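Local coordinates for Myo-inositol-1-phosphate synthase-related protein (Thermotoga maritima MSB8, PDB 3CIN) that is related to myo-inositol-1-phosphate synthases and binds nicotinamide-adenine-dinucleotide, its four-chain assembly joined in part by beta strands that pair between subunits, at residues I308-F313 with D318-N323. Residues are numbered along the deposited sequence; the frame is centred on the assembly and turned at random. Where two conformers were deposited one is given.
Sequences IEYVSF and DELMIN
Tyr-310 and Asp-318 form an antiparallel hydrogen-bonded pair near the turn end of a beta hairpin, strands 301-311 and 317-327, with Ile-308 and Leu-320 the next such pair. Each pair is closed by two backbone hydrogen bonds; Asp-318 N to Tyr-310 O measures 2.9 Å with an N-H...O angle of 171°. With CG of Tyr-310 between its backbone N and carbonyl carbon (chi1 58°), the ring leans across to the partner strand. There CB of Asp-318 sits over one face, 3.7 Å from the centroid and displaced toward the rim, a CH-pi contact. The carboxylate stands almost perpendicular to the ring (85°). Farther along, CE1 of Tyr-310 meets CD1 of Leu-320 at 3.9 Å, and Phe-228 of a second subunit packs on both residues. That subunit also pairs a strand with 319-323, continuing the sheet across the interface, and its Asn-327 N is hydrogen-bonded to OD1 of Asp-318. On the sheet face opposite Tyr-310, Glu-309 and Glu-319 run side by side, OE1 of Glu-309 4.1 Å from OE2 of Glu-319; NH1 of Arg-325 of a third subunit salt-bridges both oxygens, which probably offsets their like charge. Beyond the strand, one water accepts from OG of Ser-312 and donates to OD2 of Asp-318, each at 2.7 Å.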
loop_
_atom_site.group_PDB
_atom_site.type_symbol
_atom_site.label_atom_id
_atom_site.label_comp_id
_atom_site.label_asym_id
_atom_site.label_seq_id
_atom_site.Cartn_x
_atom_site.Cartn_y
_atom_site.Cartn_z
ATOM N N ILE A 308 8.901 6.139 2.131
ATOM C CA ILE A 308 10.124 6.580 2.846
ATOM C C ILE A 308 11.080 5.437 2.772
ATOM O O ILE A 308 10.714 4.304 3.007
ATOM C CB ILE A 308 9.820 6.991 4.319
ATOM C CG1 ILE A 308 8.938 8.237 4.332
ATOM C CG2 ILE A 308 11.101 7.331 5.090
ATOM C CD1 ILE A 308 8.315 8.571 5.724
ATOM N N GLU A 309 12.316 5.719 2.358
ATOM C CA GLU A 309 13.359 4.727 2.423
ATOM C C GLU A 309 14.487 5.194 3.298
ATOM O O GLU A 309 14.789 6.379 3.368
ATOM C CB GLU A 309 13.851 4.257 1.070
ATOM C CG GLU A 309 14.226 5.216 0.149
ATOM C CD GLU A 309 14.737 4.564 -1.146
ATOM O OE1 GLU A 309 14.551 3.322 -1.339
ATOM O OE2 GLU A 309 15.343 5.309 -1.950
ATOM N N TYR A 310 15.056 4.251 4.026
ATOM C CA TYR A 310 16.022 4.595 5.046
ATOM C C TYR A 310 17.062 3.527 5.222
ATOM O O TYR A 310 16.869 2.380 4.849
ATOM C CB TYR A 310 15.315 4.897 6.364
ATOM C CG TYR A 310 14.464 3.765 6.909
ATOM C CD1 TYR A 310 13.106 3.644 6.580
ATOM C CD2 TYR A 310 15.016 2.846 7.809
ATOM C CE1 TYR A 310 12.401 2.592 7.071
ATOM C CE2 TYR A 310 14.267 1.819 8.339
ATOM C CZ TYR A 310 12.954 1.723 7.975
ATOM O OH TYR A 310 12.218 0.670 8.484
ATOM N N VAL A 311 18.197 3.914 5.796
ATOM C CA VAL A 311 19.283 2.995 6.023
ATOM C C VAL A 311 19.268 2.545 7.483
ATOM O O VAL A 311 19.210 3.371 8.365
ATOM C CB VAL A 311 20.653 3.676 5.776
ATOM C CG1 VAL A 311 21.801 2.725 6.038
ATOM C CG2 VAL A 311 20.699 4.166 4.321
ATOM N N SER A 312 19.383 1.245 7.684
ATOM C CA SER A 312 19.350 0.663 9.007
ATOM C C SER A 312 20.786 0.202 9.306
ATOM O O SER A 312 21.761 0.767 8.776
ATOM C CB SER A 312 18.299 -0.469 9.012
ATOM O OG SER A 312 18.399 -1.389 10.077
ATOM N N PHE A 313 20.951 -0.784 10.170
ATOM C CA PHE A 313 22.264 -1.275 10.568
ATOM C C PHE A 313 22.972 -2.066 9.482
ATOM O O PHE A 313 22.351 -2.761 8.658
ATOM C CB PHE A 313 22.029 -2.151 11.806
ATOM C CG PHE A 313 23.253 -2.625 12.523
ATOM C CD1 PHE A 313 24.066 -1.726 13.195
ATOM C CD2 PHE A 313 23.561 -3.983 12.603
ATOM C CE1 PHE A 313 25.143 -2.195 13.878
ATOM C CE2 PHE A 313 24.614 -4.427 13.308
ATOM C CZ PHE A 313 25.412 -3.513 13.938
ATOM N N ASP A 318 15.744 -0.215 4.098
ATOM C CA ASP A 318 14.341 -0.578 4.365
ATOM C C ASP A 318 13.447 0.441 3.672
ATOM O O ASP A 318 13.878 1.542 3.355
ATOM C CB ASP A 318 14.035 -0.571 5.842
ATOM C CG ASP A 318 14.772 -1.678 6.643
ATOM O OD1 ASP A 318 15.335 -2.616 6.075
ATOM O OD2 ASP A 318 14.709 -1.628 7.893
ATOM N N GLU A 319 12.180 0.086 3.467
ATOM C CA GLU A 319 11.241 0.950 2.808
ATOM C C GLU A 319 9.885 0.813 3.489
ATOM O O GLU A 319 9.472 -0.337 3.739
ATOM C CB GLU A 319 11.054 0.342 1.417
ATOM C CG GLU A 319 10.932 1.239 0.350
ATOM C CD GLU A 319 11.166 0.530 -0.950
ATOM O OE1 GLU A 319 11.466 -0.690 -0.946
ATOM O OE2 GLU A 319 11.068 1.214 -1.976
ATOM N N LEU A 320 9.170 1.939 3.663
ATOM C CA LEU A 320 7.798 1.963 4.163
ATOM C C LEU A 320 6.914 2.628 3.133
ATOM O O LEU A 320 7.314 3.669 2.651
ATOM C CB LEU A 320 7.705 2.731 5.456
ATOM C CG LEU A 320 8.449 2.099 6.601
ATOM C CD1 LEU A 320 8.616 3.121 7.740
ATOM C CD2 LEU A 320 7.704 0.758 7.064
ATOM N N MET A 321 5.760 2.010 2.771
ATOM C CA MET A 321 4.748 2.652 1.874
ATOM C C MET A 321 3.435 2.774 2.690
ATOM O O MET A 321 2.888 1.735 3.051
ATOM C CB MET A 321 4.515 1.901 0.559
ATOM C CG MET A 321 5.819 1.388 -0.184
ATOM S SD MET A 321 5.826 0.468 -1.748
ATOM C CE MET A 321 7.596 0.343 -2.055
ATOM N N ILE A 322 2.971 3.985 3.012
ATOM C CA ILE A 322 1.744 4.237 3.776
ATOM C C ILE A 322 0.667 4.726 2.789
ATOM O O ILE A 322 0.926 5.655 2.037
ATOM C CB ILE A 322 1.910 5.289 4.799
ATOM C CG1 ILE A 322 2.927 4.838 5.876
ATOM C CG2 ILE A 322 0.600 5.706 5.430
ATOM C CD1 ILE A 322 4.362 5.209 5.571
ATOM N N ASN A 323 -0.504 4.120 2.787
ATOM C CA ASN A 323 -1.604 4.635 1.965
ATOM C C ASN A 323 -2.741 4.959 2.912
ATOM O O ASN A 323 -2.863 4.365 3.950
ATOM C CB ASN A 323 -2.212 3.607 1.030
ATOM C CG ASN A 323 -1.342 3.247 -0.150
ATOM O OD1 ASN A 323 -0.509 4.028 -0.611
ATOM N ND2 ASN A 323 -1.547 2.050 -0.651
HETATM O O HOH W 1 16.453 -3.098 9.247
#